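Local coordinates for protein 4-oxalmesaconate hydratase (Pseudomonas putida, PDB 5CGZ) that hydrates the enol form of oxalomesaconate to 4-carboxy-4-hydroxy-2-oxoadipate, the third step of gallate degradation, as a hexameric enzyme with one zinc ion per subunit, at residues L37-R42 / V78-I83; M68-I73 / Q187-Q192. All coordinates share one frame; numbering follows the deposited sequence.

Interaction 1 (L37-R42 / V78-I83)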
loop_
_atom_site.group_PDB
_atom_site.type_symbol
_atom_site.label_atom_id
_atom_site.label_comp_id
_atom_site.label_asym_id
_atom_site.label_seq_id
_atom_site.Cartn_x
_atom_site.Cartn_y
_atom_site.Cartn_z
ATOM N N LEU A 37 -27.375 -14.073 0.795
ATOM C CA LEU A 37 -27.990 -12.970 1.524
ATOM C C LEU A 37 -29.153 -12.373 0.732
ATOM O O LEU A 37 -30.151 -11.937 1.311
ATOM C CB LEU A 37 -26.951 -11.894 1.858
ATOM C CG LEU A 37 -25.831 -12.336 2.812
ATOM C CD1 LEU A 37 -24.738 -11.274 2.907
ATOM C CD2 LEU A 37 -26.381 -12.661 4.195
ATOM N N SER A 38 -29.019 -12.363 -0.591
ATOM C CA SER A 38 -30.074 -11.867 -1.472
ATOM C C SER A 38 -30.076 -12.713 -2.735
ATOM O O SER A 38 -29.271 -13.628 -2.858
ATOM C CB SER A 38 -29.867 -10.385 -1.810
ATOM O OG SER A 38 -28.857 -10.232 -2.796
ATOM N N PHE A 39 -30.961 -12.411 -3.676
ATOM C CA PHE A 39 -31.023 -13.188 -4.910
ATOM C C PHE A 39 -30.377 -12.475 -6.095
ATOM O O PHE A 39 -30.357 -13.016 -7.204
ATOM C CB PHE A 39 -32.480 -13.520 -5.260
ATOM C CG PHE A 39 -33.170 -14.399 -4.246
ATOM C CD1 PHE A 39 -33.037 -15.781 -4.298
ATOM C CD2 PHE A 39 -33.966 -13.843 -3.259
ATOM C CE1 PHE A 39 -33.676 -16.591 -3.376
ATOM C CE2 PHE A 39 -34.613 -14.645 -2.328
ATOM C CZ PHE A 39 -34.472 -16.019 -2.387
ATOM N N GLY A 40 -29.866 -11.262 -5.873
ATOM C CA GLY A 40 -29.373 -10.440 -6.976
ATOM C C GLY A 40 -30.525 -10.062 -7.893
ATOM O O GLY A 40 -30.350 -9.852 -9.100
ATOM N N GLU A 41 -31.713 -9.960 -7.304
ATOM C CA GLU A 41 -32.946 -9.776 -8.063
ATOM C C GLU A 41 -32.987 -8.441 -8.831
ATOM O O GLU A 41 -33.548 -8.366 -9.919
ATOM C CB GLU A 41 -34.167 -9.904 -7.132
ATOM C CG GLU A 41 -34.236 -8.915 -5.950
ATOM C CD GLU A 41 -33.534 -9.421 -4.682
ATOM O OE1 GLU A 41 -32.671 -10.324 -4.779
ATOM O OE2 GLU A 41 -33.842 -8.910 -3.582
ATOM N N ARG A 42 -32.375 -7.396 -8.294
ATOM C CA ARG A 42 -32.420 -6.092 -8.960
ATOM C C ARG A 42 -31.200 -5.798 -9.843
ATOM O O ARG A 42 -31.335 -5.186 -10.906
ATOM C CB ARG A 42 -32.587 -4.984 -7.920
ATOM C CG ARG A 42 -33.940 -5.043 -7.211
ATOM C CD ARG A 42 -33.845 -4.622 -5.750
ATOM N NE ARG A 42 -33.376 -3.247 -5.594
ATOM C CZ ARG A 42 -34.168 -2.179 -5.629
ATOM N NH1 ARG A 42 -35.471 -2.327 -5.833
ATOM N NH2 ARG A 42 -33.658 -0.964 -5.464
ATOM N N VAL A 78 -28.244 -24.971 1.067
ATOM C CA VAL A 78 -28.306 -23.529 0.837
ATOM C C VAL A 78 -29.526 -22.912 1.519
ATOM O O VAL A 78 -30.603 -23.510 1.544
ATOM C CB VAL A 78 -28.334 -23.204 -0.673
ATOM C CG1 VAL A 78 -29.512 -23.892 -1.341
ATOM C CG2 VAL A 78 -28.376 -21.688 -0.903
ATOM N N GLU A 79 -29.349 -21.731 2.101
ATOM C CA GLU A 79 -30.482 -20.993 2.647
ATOM C C GLU A 79 -30.447 -19.563 2.134
ATOM O O GLU A 79 -29.398 -19.076 1.695
ATOM C CB GLU A 79 -30.486 -21.028 4.179
ATOM C CG GLU A 79 -29.424 -20.181 4.839
ATOM C CD GLU A 79 -29.431 -20.322 6.353
ATOM O OE1 GLU A 79 -28.548 -21.024 6.900
ATOM O OE2 GLU A 79 -30.316 -19.729 7.001
ATOM N N PHE A 80 -31.597 -18.895 2.192
ATOM C CA PHE A 80 -31.763 -17.579 1.590
ATOM C C PHE A 80 -32.260 -16.549 2.606
ATOM O O PHE A 80 -33.384 -16.655 3.080
ATOM C CB PHE A 80 -32.736 -17.683 0.409
ATOM C CG PHE A 80 -32.330 -18.715 -0.604
ATOM C CD1 PHE A 80 -31.426 -18.398 -1.611
ATOM C CD2 PHE A 80 -32.829 -20.007 -0.539
ATOM C CE1 PHE A 80 -31.038 -19.347 -2.541
ATOM C CE2 PHE A 80 -32.446 -20.960 -1.468
ATOM C CZ PHE A 80 -31.547 -20.628 -2.471
ATOM N N PHE A 81 -31.430 -15.565 2.951
ATOM C CA PHE A 81 -31.857 -14.552 3.913
ATOM C C PHE A 81 -32.845 -13.574 3.288
ATOM O O PHE A 81 -33.607 -12.928 4.003
ATOM C CB PHE A 81 -30.669 -13.759 4.476
ATOM C CG PHE A 81 -29.940 -14.446 5.594
ATOM C CD1 PHE A 81 -30.071 -15.812 5.800
ATOM C CD2 PHE A 81 -29.120 -13.717 6.446
ATOM C CE1 PHE A 81 -29.388 -16.440 6.833
ATOM C CE2 PHE A 81 -28.438 -14.336 7.477
ATOM C CZ PHE A 81 -28.568 -15.703 7.669
ATOM N N ASP A 82 -32.798 -13.440 1.965
ATOM C CA ASP A 82 -33.681 -12.529 1.237
ATOM C C ASP A 82 -33.728 -11.107 1.810
ATOM O O ASP A 82 -34.811 -10.599 2.120
ATOM C CB ASP A 82 -35.101 -13.113 1.200
ATOM C CG ASP A 82 -36.027 -12.359 0.245
ATOM O OD1 ASP A 82 -35.538 -11.735 -0.722
ATOM O OD2 ASP A 82 -37.252 -12.386 0.465
ATOM N N ILE A 83 -32.575 -10.446 1.938
ATOM C CA ILE A 83 -32.574 -9.092 2.495
ATOM C C ILE A 83 -32.538 -7.994 1.428
ATOM O O ILE A 83 -32.567 -6.808 1.762
ATOM C CB ILE A 83 -31.390 -8.862 3.467
ATOM C CG1 ILE A 83 -30.047 -8.947 2.724
ATOM C CG2 ILE A 83 -31.457 -9.848 4.645
ATOM C CD1 ILE A 83 -28.831 -8.660 3.627
HETATM O O HOH W 1 -33.109 -10.641 -1.555
#

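Interaction 2 (M68-I73 / Q187-Q192)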
loop_
_atom_site.group_PDB
_atom_site.type_symbol
_atom_site.label_atom_id
_atom_site.label_comp_id
_atom_site.label_asym_id
_atom_site.label_seq_id
_atom_site.Cartn_x
_atom_site.Cartn_y
_atom_site.Cartn_z
ATOM N N MET A 68 -30.803 -23.497 -5.882
ATOM C CA MET A 68 -31.080 -24.810 -5.309
ATOM C C MET A 68 -30.606 -25.924 -6.229
ATOM O O MET A 68 -30.068 -26.924 -5.760
ATOM C CB MET A 68 -32.564 -24.964 -5.013
ATOM C CG MET A 68 -32.987 -24.260 -3.738
ATOM S SD MET A 68 -34.781 -24.222 -3.586
ATOM C CE MET A 68 -34.953 -23.690 -1.879
ATOM N N ALA A 69 -30.788 -25.745 -7.536
ATOM C CA ALA A 69 -30.315 -26.738 -8.499
ATOM C C ALA A 69 -28.787 -26.825 -8.477
ATOM O O ALA A 69 -28.218 -27.917 -8.467
ATOM C CB ALA A 69 -30.816 -26.406 -9.905
ATOM N N ALA A 70 -28.122 -25.671 -8.455
ATOM C CA ALA A 70 -26.659 -25.638 -8.421
ATOM C C ALA A 70 -26.123 -26.266 -7.135
ATOM O O ALA A 70 -25.172 -27.057 -7.163
ATOM C CB ALA A 70 -26.147 -24.202 -8.562
ATOM N N ALA A 71 -26.733 -25.908 -6.010
ATOM C CA ALA A 71 -26.311 -26.442 -4.719
ATOM C C ALA A 71 -26.383 -27.966 -4.691
ATOM O O ALA A 71 -25.499 -28.624 -4.144
ATOM C CB ALA A 71 -27.154 -25.852 -3.592
ATOM N N GLU A 72 -27.446 -28.510 -5.282
ATOM C CA GLU A 72 -27.664 -29.956 -5.332
ATOM C C GLU A 72 -26.531 -30.626 -6.098
ATOM O O GLU A 72 -25.954 -31.612 -5.647
ATOM C CB GLU A 72 -29.022 -30.274 -5.982
ATOM C CG GLU A 72 -29.552 -31.694 -5.743
ATOM C CD GLU A 72 -29.215 -32.670 -6.866
ATOM O OE1 GLU A 72 -28.803 -32.219 -7.959
ATOM O OE2 GLU A 72 -29.365 -33.895 -6.654
ATOM N N ILE A 73 -26.211 -30.066 -7.258
ATOM C CA ILE A 73 -25.115 -30.561 -8.092
ATOM C C ILE A 73 -23.762 -30.503 -7.372
ATOM O O ILE A 73 -22.966 -31.441 -7.450
ATOM C CB ILE A 73 -25.008 -29.757 -9.404
ATOM C CG1 ILE A 73 -26.215 -30.043 -10.302
ATOM C CG2 ILE A 73 -23.682 -30.048 -10.109
ATOM C CD1 ILE A 73 -26.317 -29.146 -11.514
ATOM N N GLN A 187 -23.976 -24.157 -15.515
ATOM C CA GLN A 187 -25.011 -24.240 -16.541
ATOM C C GLN A 187 -26.430 -24.062 -15.991
ATOM O O GLN A 187 -27.362 -23.837 -16.752
ATOM C CB GLN A 187 -24.896 -25.567 -17.289
ATOM C CG GLN A 187 -23.707 -25.592 -18.237
ATOM C CD GLN A 187 -23.622 -26.860 -19.050
ATOM O OE1 GLN A 187 -23.587 -26.811 -20.277
ATOM N NE2 GLN A 187 -23.564 -28.002 -18.375
ATOM N N CYS A 188 -26.594 -24.142 -14.674
ATOM C CA CYS A 188 -27.875 -23.801 -14.061
ATOM C C CYS A 188 -28.146 -22.299 -14.115
ATOM O O CYS A 188 -29.280 -21.869 -13.937
ATOM C CB CYS A 188 -27.932 -24.265 -12.605
ATOM S SG CYS A 188 -27.854 -26.031 -12.388
ATOM N N MET A 189 -27.105 -21.504 -14.344
ATOM C CA MET A 189 -27.267 -20.054 -14.441
ATOM C C MET A 189 -27.806 -19.723 -15.829
ATOM O O MET A 189 -27.068 -19.277 -16.721
ATOM C CB MET A 189 -25.948 -19.316 -14.176
ATOM C CG MET A 189 -25.235 -19.728 -12.884
ATOM S SD MET A 189 -26.141 -19.328 -11.372
ATOM C CE MET A 189 -26.954 -20.874 -11.022
ATOM N N ALA A 190 -29.103 -19.968 -15.991
ATOM C CA ALA A 190 -29.795 -19.844 -17.269
ATOM C C ALA A 190 -29.569 -18.508 -17.970
ATOM O O ALA A 190 -29.688 -17.440 -17.362
ATOM C CB ALA A 190 -31.287 -20.071 -17.063
ATOM N N GLY A 191 -29.256 -18.589 -19.261
ATOM C CA GLY A 191 -29.117 -17.415 -20.104
ATOM C C GLY A 191 -27.830 -16.622 -19.926
ATOM O O GLY A 191 -27.692 -15.532 -20.490
ATOM N N GLN A 192 -26.876 -17.158 -19.167
ATOM C CA GLN A 192 -25.665 -16.399 -18.862
ATOM C C GLN A 192 -24.406 -17.051 -19.432
ATOM O O GLN A 192 -23.335 -17.027 -18.817
ATOM C CB GLN A 192 -25.565 -16.199 -17.349
ATOM C CG GLN A 192 -26.826 -15.536 -16.790
ATOM C CD GLN A 192 -26.771 -15.253 -15.296
ATOM O OE1 GLN A 192 -25.928 -14.482 -14.822
ATOM N NE2 GLN A 192 -27.693 -15.863 -14.544
#

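Interaction 1 (L37-R42 / V78-I83)
Phe39 and Phe80 make the aromatic part of this contact. Their planes are within 19° of parallel but slid so far apart that the rings barely overlap, with centroids 5.2 Å from each other. CE1 of Phe39 comes nearest, 3.4 Å from CD1 of Phe80, while CZ lies against CB of Phe80. Asp82 meets the other flank of the same ring: its carboxylate approaches the edge, OD1 standing 3.5 Å from Phe39 CE2, with the two planes turned 63° apart. With an alanine in place of Phe39, the partner ring is gone, and a gap would probably open beside Phe80 and the Asp82 carboxylate, leaving the Phe80 ring freer to turn.

The backbone is joined by one nearly straight hydrogen bond, from Ile83 N to Leu37 O (2.9 Å). These residues lie just beyond the C-terminal ends of the neighbouring parallel strands 31-36 and 76-80, the end of the Rossmann-like sheet where the zinc is bound. Ser38 belongs to that site's second shell, its OG bonded to Ala9 O and its side chain beside the zinc ligand His10.

Two apolar contacts lie near the backbone bond. Leu37 and Phe81 run side by side in the same direction, CD2 to CD2 at 3.7 Å, and Ile83 CD1 packs on Leu37 CB. With chi1 at 65°, Ile83 CG1 is tucked between its own backbone N and carbonyl carbon, which brings it to 3.3 Å from Leu37 O.

A water joins the two acidic side chains. It donates to both Glu41 OE2 and Asp82 OD1, bridging two carboxylates whose like charges would otherwise probably repel; Lys60 forms a salt bridge with Asp82 OD1 and is likely to offset them further. Glu41 OE1 accepts from Phe39 N, tying the carboxylate back to its own loop.

Interaction 2 (M68-I73 / Q187-Q192)
Cys188 faces Ala70 across this contact, their CA atoms 6.1 Å apart, where the loop 187-192 passes one side of the helical turns 68-73 and then folds through a type II beta turn from Met189 to Gln192. Gln192 N donates to Met189 O to close the turn, whose third position is Gly191 with positive phi. Met189 is also the centre of an inverse gamma turn, in which Ala190 N reaches back to Cys188 O in a weak bond.

The side chains meet through apolar contacts alone, and Cys188 carries most of them. Its CB points at the helix, and a chi1 of -64° sets SG beside its own backbone N, from where the sulfur reaches both Ile73 and Ala69, residues one helical turn apart. SG lies 3.6 Å from Ile73 CD1 and 3.9 Å from Ala69 CB. Ala70, between these two in sequence, meets the loop with its methyl group, 4.4 Å from Cys188 CB. The same methyl is approached by the end of the Met189 side chain, where CE stops 4.2 Å from Ala70 CB. The small alanines probably allow the sulfur and methyl tips to come close to the helix surface.

Helix 56-74 thus presents Ala69, Ala70 and Ile73 to the connection between helices 179-186 and 193-212. Val15 of helix 13-27 touches both Ala70 and Met189, while Ala185 and Ala184 of helix 179-186 pack on Ala70 and Ile73. The opposite flank of helix 56-74 belongs to the sheet, where it packs on strand 76-80.

Overall arrangement
Helix 56-74 and strand 76-80, consecutive in the chain, connect the two contacts, whose centres are 15 Å apart. They touch directly: Met68 CE of interaction 2 lies 3.7 Å from Phe80 CE2 of interaction 1, and Ala71 CB is 3.8 Å from Val78 CG1. The helix therefore packs on one of the two outermost strands within this chain with one flank and receives the loop 187-192 with another. Both contacts also lie near the zinc, bound by His10, Asp13, Glu44 and His123. The Ser38 side chain of interaction 1 is about 7 Å from the metal, and that of Met189 in interaction 2 about 10 Å.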